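Local coordinates for surface glycoprotein (Trypanosoma brucei, PDB 5KLH) that is of unknown function but forms the bilobed ectodomain of a transmembrane surface antigen of the insect (procyclic) stage, and may act as a sensor, at residues T61-V64 with S65-D69; R123-C126 with Y127-G131; R171-T174 with Q175-S178. One frame throughout, in Å; residues are numbered along the deposited sequence.

How the contacts relate
None of the three contacts lies in the core: contacts 1 and 3 are at the surface, and contact 2 is partly buried. Contacts 1 and 3 follow strands of one sheet, 51-63 and 170-172, with centres about 22 Å apart. Contact 2 ends helix 116-128 in the disulfide-rich part of the chain, with its centre 33 Å or more from the other two, consistent with a place in the second lobe. In contact 1 an asparagine amide reinforces a beta turn. Contact 2 relies on a helix-ending motif, a half-cystine near a tyrosine ring and a bound sulfate. Contact 3 folds a loop onto a serine hydroxyl and a bridging water.

Contact 1: residues T61-V64 with S65-D69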
ATOM      1  N   THR A  61      10.340  -7.630  13.238  1.00 11.80           N
ATOM      2  CA  THR A  61       9.323  -6.952  14.037  1.00 11.65           C
ATOM      3  C   THR A  61      10.012  -5.900  14.892  1.00 14.51           C
ATOM      4  O   THR A  61      10.882  -6.221  15.703  1.00 17.39           O
ATOM      5  CB  THR A  61       8.557  -7.941  14.922  1.00 10.86           C
ATOM      6  OG1 THR A  61       7.891  -8.891  14.086  1.00 20.14           O
ATOM      7  CG2 THR A  61       7.516  -7.218  15.766  1.00 12.98           C
ATOM      8  N   VAL A  62       9.656  -4.637  14.671  1.00  9.48           N
ATOM      9  CA  VAL A  62      10.282  -3.531  15.371  1.00 12.68           C
ATOM     10  C   VAL A  62       9.378  -3.042  16.487  1.00 13.97           C
ATOM     11  O   VAL A  62       8.234  -2.690  16.242  1.00 13.32           O
ATOM     12  CB  VAL A  62      10.587  -2.363  14.407  1.00 10.92           C
ATOM     13  CG1 VAL A  62      11.216  -1.222  15.158  1.00 14.60           C
ATOM     14  CG2 VAL A  62      11.512  -2.840  13.291  1.00 14.07           C
ATOM     15  N   PRO A  63       9.880  -3.033  17.727  1.00 11.99           N
ATOM     16  CA  PRO A  63       9.010  -2.511  18.784  1.00 13.46           C
ATOM     17  C   PRO A  63       8.767  -1.018  18.608  1.00 14.81           C
ATOM     18  O   PRO A  63       9.655  -0.310  18.152  1.00 15.98           O
ATOM     19  CB  PRO A  63       9.804  -2.802  20.063  1.00 17.73           C
ATOM     20  CG  PRO A  63      11.243  -2.843  19.604  1.00 23.38           C
ATOM     21  CD  PRO A  63      11.205  -3.440  18.227  1.00 17.80           C
ATOM     22  N   VAL A  64       7.580  -0.541  18.955  1.00 13.84           N
ATOM     23  CA  VAL A  64       7.329   0.893  18.874  1.00 15.94           C
ATOM     24  C   VAL A  64       8.177   1.634  19.918  1.00 20.62           C
ATOM     25  O   VAL A  64       8.810   2.659  19.625  1.00 18.61           O
ATOM     26  CB  VAL A  64       5.830   1.193  19.053  1.00 15.78           C
ATOM     27  CG1 VAL A  64       5.588   2.657  19.338  1.00 16.71           C
ATOM     28  CG2 VAL A  64       5.081   0.774  17.802  1.00 14.87           C
ATOM     29  N   SER A  65       8.208   1.094  21.132  1.00 19.40           N
ATOM     30  CA  SER A  65       9.013   1.678  22.209  1.00 18.50           C
ATOM     31  C   SER A  65      10.496   1.725  21.852  1.00 18.11           C
ATOM     32  O   SER A  65      11.108   0.702  21.509  1.00 20.60           O
ATOM     33  CB  SER A  65       8.813   0.897  23.510  1.00 24.55           C
ATOM     34  OG  SER A  65       9.441   1.567  24.590  1.00 33.45           O
ATOM     35  N   GLY A  66      11.066   2.925  21.906  1.00 22.33           N
ATOM     36  CA  GLY A  66      12.467   3.114  21.587  1.00 21.32           C
ATOM     37  C   GLY A  66      12.740   3.406  20.124  1.00 21.14           C
ATOM     38  O   GLY A  66      13.879   3.676  19.746  1.00 20.88           O
ATOM     39  N   ASN A  67      11.694   3.350  19.303  1.00 16.32           N
ATOM     40  CA  ASN A  67      11.834   3.598  17.873  1.00 17.50           C
ATOM     41  C   ASN A  67      10.838   4.643  17.395  1.00 20.05           C
ATOM     42  O   ASN A  67      10.431   4.625  16.234  1.00 15.82           O
ATOM     43  CB  ASN A  67      11.664   2.298  17.067  1.00 16.65           C
ATOM     44  CG  ASN A  67      12.789   1.317  17.312  1.00 16.69           C
ATOM     45  OD1 ASN A  67      13.955   1.605  17.011  1.00 14.94           O
ATOM     46  ND2 ASN A  67      12.450   0.142  17.844  1.00 15.37           N
ATOM     47  N   THR A  68      10.459   5.560  18.285  1.00 20.28           N
ATOM     48  CA  THR A  68       9.553   6.645  17.912  1.00 15.03           C
ATOM     49  C   THR A  68      10.235   8.010  17.859  1.00 17.94           C
ATOM     50  O   THR A  68      11.115   8.316  18.663  1.00 21.50           O
ATOM     51  CB  THR A  68       8.349   6.746  18.877  1.00 17.80           C
ATOM     52  OG1 THR A  68       8.821   6.957  20.211  1.00 31.39           O
ATOM     53  CG2 THR A  68       7.530   5.479  18.839  1.00 13.51           C
ATOM     54  N   ASP A  69       9.810   8.814  16.893  1.00 16.06           N
ATOM     55  CA  ASP A  69      10.224  10.215  16.783  1.00 16.13           C
ATOM     56  C   ASP A  69       8.944  11.004  16.688  1.00 16.48           C
ATOM     57  O   ASP A  69       8.375  11.145  15.603  1.00 16.12           O
ATOM     58  CB  ASP A  69      11.117  10.441  15.569  1.00 16.97           C
ATOM     59  CG  ASP A  69      11.446  11.914  15.331  1.00 31.31           C
ATOM     60  OD1 ASP A  69      11.242  12.743  16.242  1.00 28.33           O
ATOM     61  OD2 ASP A  69      11.921  12.235  14.220  1.00 32.69           O
TER
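Asn67 carries CG beside its own backbone N (chi1 -67°) and turns its amide by chi2 (-62°), which sends ND2 back over the turn to Pro63. The bond from Asn67 ND2 to Pro63 O is short (2.8 Å) and nearly straight, with an N-H...O angle of 169°. The acceptor lies close to the amide plane of Asn67, and the donor is only slightly tilted from the carbonyl plane of Pro63. On its way the amide passes two hydrophobic neighbours: ND2 is 3.3 Å from Val62 CG1, whose side chain crosses that of Asn67 at about a right angle, and 3.7 Å from Pro63 CG. Residues Val64 to Asn67 form a type II beta turn, closed where Asn67 N donates to Val64 O at 3.0 Å. Gly66, at the third position, supplies the positive phi this turn type needs. The turn leads strand 51-63 into the short strand 68-69, and the asparagine side chain adds a second hydrogen bond beside the backbone one. Past it, Thr68 holds CG2 anti to its carbonyl carbon. Thr68 CG2 meets Val64 CG1 at 3.5 Å, a tight carbon contact, and lies 3.2 Å from Val64 O. Val64 and Thr68 both rest on Leu91 of strand 85-100, while Val62 packs on Val200 of strand 197-204.

Contact 2: residues R123-C126 with Y127-G131. With SO4 (sulfate ion), chain C.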
ATOM      1  N   ARG A 123     -22.682   9.228   2.950  1.00 19.85           N
ATOM      2  CA  ARG A 123     -22.644   9.621   4.355  1.00 18.56           C
ATOM      3  C   ARG A 123     -23.238   8.525   5.239  1.00 18.69           C
ATOM      4  O   ARG A 123     -22.667   8.168   6.279  1.00 19.33           O
ATOM      5  CB  ARG A 123     -23.380  10.949   4.547  1.00 19.98           C
ATOM      6  CG  ARG A 123     -23.553  11.407   5.988  1.00 21.09           C
ATOM      7  CD  ARG A 123     -23.965  12.873   6.018  1.00 23.95           C
ATOM      8  NE  ARG A 123     -25.185  13.116   5.245  1.00 21.14           N
ATOM      9  CZ  ARG A 123     -25.563  14.301   4.764  1.00 21.25           C
ATOM     10  NH1 ARG A 123     -24.817  15.383   4.962  1.00 19.61           N
ATOM     11  NH2 ARG A 123     -26.695  14.403   4.077  1.00 23.50           N
ATOM     12  N   ASN A 124     -24.374   7.976   4.818  1.00 17.19           N
ATOM     13  CA  ASN A 124     -25.004   6.893   5.571  1.00 21.52           C
ATOM     14  C   ASN A 124     -24.117   5.661   5.591  1.00 20.82           C
ATOM     15  O   ASN A 124     -24.076   4.932   6.584  1.00 23.95           O
ATOM     16  CB  ASN A 124     -26.378   6.540   4.988  1.00 23.47           C
ATOM     17  CG  ASN A 124     -27.407   7.642   5.185  1.00 27.41           C
ATOM     18  OD1 ASN A 124     -27.277   8.489   6.071  1.00 25.07           O
ATOM     19  ND2 ASN A 124     -28.449   7.628   4.354  1.00 23.11           N
ATOM     20  N   LYS A 125     -23.404   5.433   4.491  1.00 21.07           N
ATOM     21  CA  LYS A 125     -22.508   4.290   4.387  1.00 21.78           C
ATOM     22  C   LYS A 125     -21.365   4.423   5.388  1.00 21.23           C
ATOM     23  O   LYS A 125     -20.955   3.447   6.027  1.00 22.73           O
ATOM     24  CB  LYS A 125     -21.959   4.161   2.964  1.00 23.76           C
ATOM     25  CG  LYS A 125     -21.018   2.985   2.769  1.00 30.39           C
ATOM     26  CD  LYS A 125     -20.899   2.586   1.304  1.00 34.05           C
ATOM     27  CE  LYS A 125     -20.011   1.362   1.151  1.00 40.65           C
ATOM     28  NZ  LYS A 125     -18.638   1.596   1.682  1.00 50.59           N
ATOM     29  N   CYS A 126     -20.857   5.641   5.512  1.00 19.14           N
ATOM     30  CA  CYS A 126     -19.790   5.925   6.460  1.00 19.53           C
ATOM     31  C   CYS A 126     -20.152   5.459   7.868  1.00 21.57           C
ATOM     32  O   CYS A 126     -19.410   4.694   8.489  1.00 22.32           O
ATOM     33  CB  CYS A 126     -19.486   7.412   6.472  1.00 17.87           C
ATOM     34  SG  CYS A 126     -18.202   7.848   7.651  1.00 20.53           S
ATOM     35  N   TYR A 127     -21.304   5.912   8.353  1.00 22.59           N
ATOM     36  CA  TYR A 127     -21.776   5.536   9.680  1.00 27.01           C
ATOM     37  C   TYR A 127     -21.982   4.029   9.822  1.00 26.63           C
ATOM     38  O   TYR A 127     -21.707   3.459  10.874  1.00 24.93           O
ATOM     39  CB  TYR A 127     -23.060   6.288  10.006  1.00 21.66           C
ATOM     40  CG  TYR A 127     -22.808   7.741  10.322  1.00 20.16           C
ATOM     41  CD1 TYR A 127     -22.130   8.103  11.475  1.00 18.15           C
ATOM     42  CD2 TYR A 127     -23.235   8.745   9.468  1.00 21.40           C
ATOM     43  CE1 TYR A 127     -21.887   9.435  11.778  1.00 22.55           C
ATOM     44  CE2 TYR A 127     -23.005  10.084   9.762  1.00 27.23           C
ATOM     45  CZ  TYR A 127     -22.327  10.423  10.919  1.00 22.48           C
ATOM     46  OH  TYR A 127     -22.100  11.753  11.206  1.00 25.37           O
ATOM     47  N   SER A 128     -22.445   3.380   8.762  1.00 25.77           N
ATOM     48  CA  SER A 128     -22.621   1.936   8.795  1.00 22.09           C
ATOM     49  C   SER A 128     -21.277   1.206   8.922  1.00 29.94           C
ATOM     50  O   SER A 128     -21.217   0.075   9.404  1.00 31.25           O
ATOM     51  CB  SER A 128     -23.369   1.464   7.545  1.00 32.63           C
ATOM     52  OG  SER A 128     -23.745   0.099   7.661  1.00 45.51           O
ATOM     53  N   GLN A 129     -20.202   1.860   8.496  1.00 29.50           N
ATOM     54  CA  GLN A 129     -18.873   1.253   8.529  1.00 23.92           C
ATOM     55  C   GLN A 129     -18.122   1.660   9.787  1.00 25.49           C
ATOM     56  O   GLN A 129     -16.930   1.382   9.924  1.00 34.26           O
ATOM     57  CB  GLN A 129     -18.068   1.646   7.285  1.00 32.71           C
ATOM     58  CG  GLN A 129     -18.640   1.103   5.985  1.00 34.51           C
ATOM     59  CD  GLN A 129     -17.907   1.614   4.751  1.00 35.87           C
ATOM     60  OE1 GLN A 129     -17.764   0.892   3.761  1.00 47.04           O
ATOM     61  NE2 GLN A 129     -17.457   2.869   4.796  1.00 32.84           N
ATOM     62  N   GLY A 130     -18.816   2.338  10.693  1.00 27.02           N
ATOM     63  CA  GLY A 130     -18.225   2.723  11.960  1.00 28.94           C
ATOM     64  C   GLY A 130     -17.407   3.993  11.884  1.00 26.96           C
ATOM     65  O   GLY A 130     -16.653   4.323  12.804  1.00 26.24           O
ATOM     66  N   GLY A 131     -17.549   4.723  10.786  1.00 23.41           N
ATOM     67  CA  GLY A 131     -16.816   5.963  10.633  1.00 18.43           C
ATOM     68  C   GLY A 131     -17.535   7.131  11.275  1.00 23.59           C
ATOM     69  O   GLY A 131     -18.633   6.979  11.828  1.00 26.52           O
TER
HETATM   70  S   SO4 C 301     -23.319  14.968   9.583  1.00 29.14           S
HETATM   71  O1  SO4 C 301     -24.519  15.585   9.030  1.00 31.18           O
HETATM   72  O2  SO4 C 301     -23.486  13.512   9.602  1.00 22.86           O
HETATM   73  O3  SO4 C 301     -22.186  15.359   8.746  1.00 23.07           O
HETATM   74  O4  SO4 C 301     -23.087  15.432  10.952  1.00 36.35           O
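Arg123 and Tyr127, one helical turn apart, run side by side and point the same way. The arginine leaves the helix extended and bends at chi3 (56°); its guanidinium plane lies 31° from that of the ring. The aliphatic part does the touching, with Arg123 CG 4.0 Å from Tyr127 CE2. Beyond the ring, Tyr127 OH donates to sulfate O2 at 2.8 Å; that oxygen lies at the ring edge, in its plane. The ion probably came from the crystallisation liquor. Thr135 OG1 is hydrogen-bonded both to this sulfate and to Arg123 NH1. Cys126, disulfide-bonded to Cys149, swings SG anti to its backbone N, and the sulfur stands above the face of Tyr127, 5.4 Å from the ring centroid and 12° off its normal, a distant sulfur-aromatic contact. Helix 116-128 ends here in a Schellman motif: Gly131 N binds Cys126 O (3.0 Å) and Gly130 N binds Tyr127 O (3.1 Å), with Gly130 at positive phi as the C-prime residue. Gln129 N also donates to Cys126 O, at 2.9 Å, so the two amides grip this oxygen from opposite faces of its carbonyl plane. Further along the helix, Lys125 stays extended as far as a bend at chi4 and crosses the extended Gln129 obliquely. The modelled 2.4 Å between Lys125 NZ and Gln129 OE1 is too short to trust in detail.

Contact 3: residues R171-T174 with Q175-S178; sequences REST and QYQS
Gln175 follows directly on Thr174, and its backbone N comes within 3.3 Å of Ser173 OG. Tyr176 carries the main link: its backbone N donates to Ser173 OG at 2.9 Å along a nearly straight path (165°). The hydroxyl can meet this amide because Ser173 holds OG anti to its own N (chi1 180°), facing the returning chain. Ser173 OG also lies at the edge of the Tyr176 ring, in its plane, 3.8 Å from Tyr176 CD1. The phenol end of Tyr176 leads away to Arg214, and its ring meets Phe183 edge to face. A water joins Tyr176 O (2.9 Å) to Glu172 OE2 (3.0 Å). Gln177 then continues the loop, and Arg87 meets both its backbone O, by a hydrogen bond, and the Glu172 carboxylate, as a salt bridge. The serine-to-amide bond over three residues resembles a helix N-cap, but no helix follows; it spans the turn by which the chain leaves strand 170-172. Ser173 OG is also hydrogen-bonded to Glu205, consistent with a buried hydroxyl that accepts from the turn and gives its own proton to the carboxylate.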
ATOM      1  N   ARG A 171      18.834  -0.020  -3.691  1.00 16.16           N
ATOM      2  CA  ARG A 171      18.608   1.254  -3.005  1.00 15.36           C
ATOM      3  C   ARG A 171      17.103   1.405  -2.866  1.00 11.40           C
ATOM      4  O   ARG A 171      16.366   0.678  -3.538  1.00 14.51           O
ATOM      5  CB  ARG A 171      19.206   2.422  -3.793  1.00 15.39           C
ATOM      6  CG  ARG A 171      18.552   2.576  -5.148  1.00 17.33           C
ATOM      7  CD  ARG A 171      19.241   3.626  -5.986  1.00 26.71           C
ATOM      8  NE  ARG A 171      18.953   3.394  -7.394  1.00 35.16           N
ATOM      9  CZ  ARG A 171      19.650   3.915  -8.396  1.00 34.63           C
ATOM     10  NH1 ARG A 171      20.681   4.709  -8.150  1.00 40.33           N
ATOM     11  NH2 ARG A 171      19.312   3.633  -9.644  1.00 33.89           N
ATOM     12  N   GLU A 172      16.627   2.319  -2.019  1.00 10.32           N
ATOM     13  CA  GLU A 172      15.177   2.432  -1.898  1.00 12.78           C
ATOM     14  C   GLU A 172      14.559   2.780  -3.238  1.00 13.61           C
ATOM     15  O   GLU A 172      15.067   3.653  -3.971  1.00 13.10           O
ATOM     16  CB  GLU A 172      14.723   3.469  -0.865  1.00 13.60           C
ATOM     17  CG  GLU A 172      13.199   3.314  -0.639  1.00 15.18           C
ATOM     18  CD  GLU A 172      12.550   4.276   0.341  1.00 21.78           C
ATOM     19  OE1 GLU A 172      13.171   5.282   0.762  1.00 21.89           O
ATOM     20  OE2 GLU A 172      11.367   4.016   0.670  1.00 18.97           O
ATOM     21  N   SER A 173      13.478   2.078  -3.555  1.00 10.75           N
ATOM     22  CA  SER A 173      12.701   2.351  -4.754  1.00 10.15           C
ATOM     23  C   SER A 173      12.228   3.795  -4.795  1.00 15.10           C
ATOM     24  O   SER A 173      11.823   4.374  -3.774  1.00 16.05           O
ATOM     25  CB  SER A 173      11.502   1.401  -4.850  1.00 11.01           C
ATOM     26  OG  SER A 173      10.740   1.660  -6.015  1.00 10.16           O
ATOM     27  N   THR A 174      12.303   4.358  -5.993  1.00 14.48           N
ATOM     28  CA  THR A 174      11.735   5.650  -6.323  1.00 17.46           C
ATOM     29  C   THR A 174      10.239   5.539  -6.582  1.00 17.13           C
ATOM     30  O   THR A 174       9.445   6.355  -6.110  1.00 19.35           O
ATOM     31  CB  THR A 174      12.414   6.240  -7.576  1.00 14.42           C
ATOM     32  OG1 THR A 174      13.811   6.411  -7.321  1.00 21.78           O
ATOM     33  CG2 THR A 174      11.796   7.565  -7.937  1.00 22.05           C
ATOM     34  N   GLN A 175       9.848   4.508  -7.319  1.00 12.89           N
ATOM     35  CA  GLN A 175       8.479   4.408  -7.789  1.00 17.93           C
ATOM     36  C   GLN A 175       7.553   3.783  -6.741  1.00 17.99           C
ATOM     37  O   GLN A 175       6.388   4.171  -6.606  1.00 19.12           O
ATOM     38  CB  GLN A 175       8.426   3.598  -9.079  1.00 19.72           C
ATOM     39  CG  GLN A 175       7.095   3.707  -9.797  1.00 18.61           C
ATOM     40  CD  GLN A 175       6.745   5.150 -10.095  1.00 20.76           C
ATOM     41  OE1 GLN A 175       7.446   5.817 -10.839  1.00 23.77           O
ATOM     42  NE2 GLN A 175       5.667   5.649  -9.484  1.00 22.14           N
ATOM     43  N   TYR A 176       8.059   2.822  -5.986  1.00 11.88           N
ATOM     44  CA  TYR A 176       7.200   2.139  -5.022  1.00 10.82           C
ATOM     45  C   TYR A 176       7.525   2.557  -3.603  1.00 13.70           C
ATOM     46  O   TYR A 176       8.601   2.234  -3.094  1.00 12.77           O
ATOM     47  CB  TYR A 176       7.345   0.620  -5.166  1.00 10.77           C
ATOM     48  CG  TYR A 176       6.873   0.076  -6.492  1.00 11.36           C
ATOM     49  CD1 TYR A 176       7.741  -0.023  -7.580  1.00 14.32           C
ATOM     50  CD2 TYR A 176       5.557  -0.328  -6.663  1.00 14.69           C
ATOM     51  CE1 TYR A 176       7.294  -0.514  -8.791  1.00 13.43           C
ATOM     52  CE2 TYR A 176       5.110  -0.816  -7.873  1.00 11.35           C
ATOM     53  CZ  TYR A 176       5.985  -0.913  -8.922  1.00 12.14           C
ATOM     54  OH  TYR A 176       5.550  -1.392 -10.130  1.00 15.70           O
ATOM     55  N   GLN A 177       6.600   3.267  -2.955  1.00 10.26           N
ATOM     56  CA  GLN A 177       6.793   3.682  -1.571  1.00 10.94           C
ATOM     57  C   GLN A 177       6.165   2.651  -0.642  1.00 12.87           C
ATOM     58  O   GLN A 177       6.287   2.738   0.573  1.00 15.11           O
ATOM     59  CB  GLN A 177       6.199   5.072  -1.320  1.00 12.25           C
ATOM     60  CG  GLN A 177       7.014   6.245  -1.915  1.00 19.43           C
ATOM     61  CD  GLN A 177       6.369   6.847  -3.155  1.00 29.87           C
ATOM     62  OE1 GLN A 177       5.458   6.266  -3.738  1.00 31.46           O
ATOM     63  NE2 GLN A 177       6.835   8.024  -3.556  1.00 27.71           N
ATOM     64  N   SER A 178       5.449   1.699  -1.237  1.00  7.38           N
ATOM     65  CA  SER A 178       4.964   0.518  -0.533  1.00  8.02           C
ATOM     66  C   SER A 178       4.891  -0.640  -1.511  1.00  7.45           C
ATOM     67  O   SER A 178       4.796  -0.420  -2.728  1.00 10.47           O
ATOM     68  CB  SER A 178       3.585   0.780   0.098  1.00  7.78           C
ATOM     69  OG  SER A 178       3.053  -0.419   0.665  1.00 11.97           O
TER
HETATM   70  O   HOH W   1       9.708   1.798  -0.401  1.00 13.82           O